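Local coordinates for gamma-glutamyltranspeptidase (Ggt) (PDB 5BPK), which probably cleaves the gamma-glutamyl bond of glutathione and related compounds and passes the glutamyl group to water or an acceptor, as an N-terminal nucleophile hydrolase, at residues A[281-295]-A[318-332]. Residues are numbered along the deposited sequence; the frame is centred on the assembly and turned at random.
Sequences PPSSGGTHLIQILNV and AMRQAYADRSVYMGD. With EDO (1,2-ethanediol), chain Q.
The imidazole of H288 lies against helix 318-329 with A322 O over one face, 3.3 Å from CE1, while Q291 OE1 sits in the ring plane at its edge. That edge contact is a hydrogen bond from H288 ND1 to Q291 OE1 (2.8 Å, 164°), which holds the ring's rotation. R326 CB and, in the conformer described, M330 CG approach the ring obliquely, R326 CB coming within 3.2 Å of H288 NE2. At the guanidinium of the extended R326, O1 of a 1,2-ethanediol, probably from the crystallisation liquor, lies in plane at the edge and accepts from NH1; S284 OG meets the group obliquely, taking a weak bond from R326 NE (3.0 Å), and is also bonded to S72 O of the neighbouring Ggt chain.

Q291 is stretched out, CG anti to the backbone N (chi1 179°), and its amide spans the two helices. While OE1 accepts from H288 ND1, NE2 donates to D325 OD2 (2.8 Å, 149°) on the anti side of a carboxylate whose plane is nearly parallel to that of the amide. Y348 adds a bond to D325 OD2, and Q321 and G370 N donate to OD1, so several partners fix the carboxylate.

Toward the far end the packing turns apolar. I292 CG1 rests on A322 CB, and V295 CB presses tightly on A318 CB (3.5 Å); these small alanines let the nearly antiparallel helices approach to 9.2 Å between axes. At the opposite end M330, in the same conformer, bends so that CE comes near S284 CA, T287 and P281.

Chemically, the hydrogen-bond chain from H288 through Q291 to D325 orients imidazole, amide and carboxylate and would favour a neutral histidine protonated at ND1, although H288 NE2 is buried without a polar partner; the R326 side chain, about 5 Å from the bound dihydro-oxazolyl amino acid, probably adds positive charge beside the pocket.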
# COMPACT_ATOMS: atom_id res chain seq x y z
N PRO A 281 -8.90 -10.20 -0.54
CA PRO A 281 -7.76 -11.01 -0.95
C PRO A 281 -7.42 -10.79 -2.42
O PRO A 281 -8.32 -10.73 -3.25
CB PRO A 281 -8.24 -12.43 -0.66
CG PRO A 281 -9.06 -12.25 0.58
CD PRO A 281 -9.82 -10.97 0.31
N PRO A 282 -6.13 -10.71 -2.76
CA PRO A 282 -4.94 -11.12 -2.02
C PRO A 282 -4.34 -10.12 -1.03
O PRO A 282 -3.24 -10.35 -0.55
CB PRO A 282 -3.95 -11.43 -3.14
CG PRO A 282 -4.29 -10.45 -4.17
CD PRO A 282 -5.78 -10.33 -4.14
N SER A 283 -5.06 -9.04 -0.71
CA SER A 283 -4.72 -8.29 0.49
C SER A 283 -5.47 -8.83 1.70
O SER A 283 -6.59 -9.31 1.59
CB SER A 283 -5.00 -6.81 0.33
OG SER A 283 -4.41 -6.13 1.41
N SER A 284 -4.82 -8.75 2.86
CA SER A 284 -5.43 -8.98 4.16
C SER A 284 -5.96 -7.67 4.74
O SER A 284 -6.68 -7.67 5.74
CB SER A 284 -4.38 -9.55 5.12
OG SER A 284 -3.38 -8.57 5.42
N GLY A 285 -5.59 -6.55 4.12
CA GLY A 285 -5.80 -5.24 4.74
C GLY A 285 -7.24 -4.88 5.03
O GLY A 285 -7.59 -4.52 6.16
N GLY A 286 -8.09 -4.99 4.02
CA GLY A 286 -9.50 -4.65 4.18
C GLY A 286 -10.20 -5.53 5.21
O GLY A 286 -11.01 -5.04 6.02
N THR A 287 -9.87 -6.81 5.19
CA THR A 287 -10.51 -7.75 6.10
C THR A 287 -10.20 -7.40 7.54
O THR A 287 -11.10 -7.29 8.38
CB THR A 287 -10.09 -9.20 5.79
OG1 THR A 287 -10.57 -9.56 4.49
CG2 THR A 287 -10.60 -10.19 6.84
N HIS A 288 -8.91 -7.24 7.86
CA HIS A 288 -8.53 -6.93 9.23
C HIS A 288 -8.91 -5.50 9.67
O HIS A 288 -9.20 -5.28 10.84
CB HIS A 288 -7.06 -7.23 9.49
CG HIS A 288 -6.71 -8.66 9.25
ND1 HIS A 288 -7.40 -9.70 9.83
CD2 HIS A 288 -5.75 -9.23 8.48
CE1 HIS A 288 -6.89 -10.85 9.42
NE2 HIS A 288 -5.89 -10.59 8.60
N LEU A 289 -8.92 -4.56 8.73
CA LEU A 289 -9.39 -3.20 8.99
C LEU A 289 -10.83 -3.27 9.50
O LEU A 289 -11.15 -2.71 10.54
CB LEU A 289 -9.34 -2.37 7.71
CG LEU A 289 -10.07 -1.03 7.73
CD1 LEU A 289 -9.53 -0.15 8.84
CD2 LEU A 289 -9.96 -0.37 6.34
N ILE A 290 -11.66 -4.01 8.79
CA ILE A 290 -13.08 -4.11 9.13
C ILE A 290 -13.28 -4.91 10.42
O ILE A 290 -14.10 -4.55 11.26
CB ILE A 290 -13.88 -4.73 7.94
CG1 ILE A 290 -13.98 -3.69 6.82
CG2 ILE A 290 -15.27 -5.22 8.37
CD1 ILE A 290 -14.36 -4.25 5.48
N GLN A 291 -12.51 -5.99 10.57
CA GLN A 291 -12.50 -6.79 11.80
C GLN A 291 -12.20 -5.93 13.04
O GLN A 291 -12.91 -6.01 14.04
CB GLN A 291 -11.46 -7.92 11.67
CG GLN A 291 -11.31 -8.83 12.89
CD GLN A 291 -10.25 -9.90 12.70
OE1 GLN A 291 -9.53 -9.92 11.70
NE2 GLN A 291 -10.14 -10.79 13.68
N ILE A 292 -11.15 -5.12 12.97
CA ILE A 292 -10.69 -4.33 14.13
C ILE A 292 -11.72 -3.23 14.46
O ILE A 292 -12.09 -3.03 15.62
CB ILE A 292 -9.28 -3.76 13.90
CG1 ILE A 292 -8.24 -4.88 13.82
CG2 ILE A 292 -8.89 -2.82 15.02
CD1 ILE A 292 -6.95 -4.49 13.12
N LEU A 293 -12.19 -2.54 13.44
CA LEU A 293 -13.31 -1.60 13.60
C LEU A 293 -14.54 -2.27 14.22
O LEU A 293 -15.19 -1.68 15.09
CB LEU A 293 -13.67 -0.95 12.26
CG LEU A 293 -12.69 0.13 11.76
CD1 LEU A 293 -13.03 0.61 10.35
CD2 LEU A 293 -12.62 1.34 12.72
N ASN A 294 -14.88 -3.47 13.77
CA ASN A 294 -16.01 -4.20 14.34
C ASN A 294 -15.84 -4.40 15.83
O ASN A 294 -16.81 -4.27 16.57
CB ASN A 294 -16.23 -5.59 13.72
CG ASN A 294 -16.81 -5.55 12.31
OD1 ASN A 294 -17.41 -4.56 11.88
ND2 ASN A 294 -16.67 -6.67 11.60
N VAL A 295 -14.64 -4.77 16.27
CA VAL A 295 -14.39 -4.97 17.70
C VAL A 295 -14.60 -3.64 18.43
O VAL A 295 -15.32 -3.57 19.43
CB VAL A 295 -12.96 -5.52 18.00
CG1 VAL A 295 -12.72 -5.65 19.51
CG2 VAL A 295 -12.75 -6.87 17.34
N ALA A 318 -7.87 -5.74 19.90
CA ALA A 318 -8.48 -6.15 18.64
C ALA A 318 -7.41 -6.39 17.57
O ALA A 318 -7.49 -7.38 16.85
CB ALA A 318 -9.50 -5.12 18.15
N MET A 319 -6.43 -5.50 17.49
CA MET A 319 -5.30 -5.65 16.56
C MET A 319 -4.55 -6.95 16.82
O MET A 319 -4.21 -7.67 15.90
CB MET A 319 -4.30 -4.50 16.72
CG MET A 319 -4.80 -3.15 16.25
SD MET A 319 -3.72 -1.81 16.81
CE MET A 319 -4.60 -0.40 16.09
N ARG A 320 -4.29 -7.23 18.09
CA ARG A 320 -3.55 -8.43 18.48
C ARG A 320 -4.21 -9.67 17.92
O ARG A 320 -3.53 -10.51 17.34
CB ARG A 320 -3.48 -8.53 20.00
CG ARG A 320 -2.51 -9.57 20.52
CD ARG A 320 -2.78 -9.85 21.99
NE ARG A 320 -2.64 -8.69 22.87
CZ ARG A 320 -1.48 -8.26 23.37
NH1 ARG A 320 -0.33 -8.84 23.04
NH2 ARG A 320 -1.46 -7.23 24.21
N GLN A 321 -5.52 -9.79 18.09
CA GLN A 321 -6.25 -10.95 17.56
C GLN A 321 -6.25 -10.98 16.04
O GLN A 321 -6.05 -12.03 15.44
CB GLN A 321 -7.70 -10.97 18.06
CG GLN A 321 -8.48 -12.24 17.69
CD GLN A 321 -7.91 -13.49 18.34
OE1 GLN A 321 -7.83 -13.59 19.57
NE2 GLN A 321 -7.50 -14.46 17.52
N ALA A 322 -6.47 -9.82 15.42
CA ALA A 322 -6.51 -9.73 13.97
C ALA A 322 -5.21 -10.21 13.33
O ALA A 322 -5.24 -10.94 12.33
CB ALA A 322 -6.84 -8.29 13.51
N TYR A 323 -4.07 -9.80 13.89
CA TYR A 323 -2.77 -10.19 13.31
C TYR A 323 -2.46 -11.66 13.56
O TYR A 323 -1.83 -12.30 12.73
CB TYR A 323 -1.63 -9.28 13.76
CG TYR A 323 -1.58 -7.95 13.02
CD1 TYR A 323 -2.32 -6.86 13.47
CD2 TYR A 323 -0.83 -7.80 11.86
CE1 TYR A 323 -2.28 -5.65 12.80
CE2 TYR A 323 -0.78 -6.58 11.19
CZ TYR A 323 -1.53 -5.50 11.66
OH TYR A 323 -1.51 -4.27 11.02
N ALA A 324 -2.93 -12.22 14.68
CA ALA A 324 -2.82 -13.66 14.87
C ALA A 324 -3.63 -14.38 13.79
O ALA A 324 -3.16 -15.35 13.18
CB ALA A 324 -3.28 -14.06 16.26
N ASP A 325 -4.85 -13.89 13.55
CA ASP A 325 -5.72 -14.49 12.54
C ASP A 325 -5.07 -14.41 11.17
O ASP A 325 -5.09 -15.37 10.40
CB ASP A 325 -7.08 -13.78 12.51
CG ASP A 325 -7.90 -14.01 13.77
OD1 ASP A 325 -7.51 -14.87 14.61
OD2 ASP A 325 -8.96 -13.35 13.89
N ARG A 326 -4.45 -13.28 10.87
CA ARG A 326 -3.76 -13.08 9.60
C ARG A 326 -2.74 -14.17 9.30
O ARG A 326 -2.64 -14.65 8.17
CB ARG A 326 -3.04 -11.72 9.61
CG ARG A 326 -2.42 -11.30 8.28
CD ARG A 326 -1.50 -10.10 8.48
NE ARG A 326 -1.10 -9.51 7.20
CZ ARG A 326 -0.11 -9.95 6.40
NH1 ARG A 326 0.63 -11.00 6.74
NH2 ARG A 326 0.13 -9.33 5.25
N SER A 327 -1.99 -14.56 10.33
CA SER A 327 -0.87 -15.50 10.19
C SER A 327 -1.27 -16.92 9.74
O SER A 327 -0.43 -17.66 9.23
CB SER A 327 -0.10 -15.59 11.51
OG SER A 327 -0.79 -16.36 12.46
N VAL A 328 -2.54 -17.27 9.95
CA VAL A 328 -3.07 -18.59 9.61
C VAL A 328 -4.02 -18.56 8.42
O VAL A 328 -3.91 -19.37 7.51
CB VAL A 328 -3.82 -19.19 10.82
CG1 VAL A 328 -4.46 -20.51 10.43
CG2 VAL A 328 -2.87 -19.36 12.00
N TYR A 329 -4.95 -17.61 8.43
CA TYR A 329 -6.11 -17.64 7.51
C TYR A 329 -5.95 -16.94 6.18
O TYR A 329 -6.74 -17.19 5.27
CB TYR A 329 -7.35 -17.10 8.21
CG TYR A 329 -7.74 -17.87 9.45
CD1 TYR A 329 -8.14 -19.21 9.38
CD2 TYR A 329 -7.77 -17.25 10.68
CE1 TYR A 329 -8.52 -19.91 10.52
CE2 TYR A 329 -8.14 -17.93 11.82
CZ TYR A 329 -8.51 -19.25 11.74
OH TYR A 329 -8.88 -19.91 12.90
N MET A 330 -4.94 -16.07 6.04
CA MET A 330 -4.90 -15.17 4.90
C MET A 330 -3.86 -15.55 3.83
O MET A 330 -2.71 -15.89 4.12
CB MET A 330 -4.70 -13.73 5.39
CG MET A 330 -5.74 -13.30 6.43
SD MET A 330 -7.48 -13.30 5.90
CE MET A 330 -7.46 -12.09 4.58
N GLY A 331 -4.32 -15.48 2.58
CA GLY A 331 -3.50 -15.73 1.39
C GLY A 331 -4.33 -15.40 0.16
O GLY A 331 -5.44 -14.88 0.27
N ASP A 332 -3.80 -15.71 -1.01
CA ASP A 332 -4.52 -15.52 -2.28
C ASP A 332 -5.68 -16.52 -2.35
O ASP A 332 -5.47 -17.73 -2.45
CB ASP A 332 -3.54 -15.75 -3.44
CG ASP A 332 -4.14 -15.50 -4.81
OD1 ASP A 332 -5.37 -15.30 -4.94
OD2 ASP A 332 -3.34 -15.53 -5.78
C1 EDO Q . 4.26 -12.63 5.89
O1 EDO Q . 2.97 -12.57 5.27
C2 EDO Q . 5.21 -13.57 5.15
O2 EDO Q . 5.98 -14.35 6.08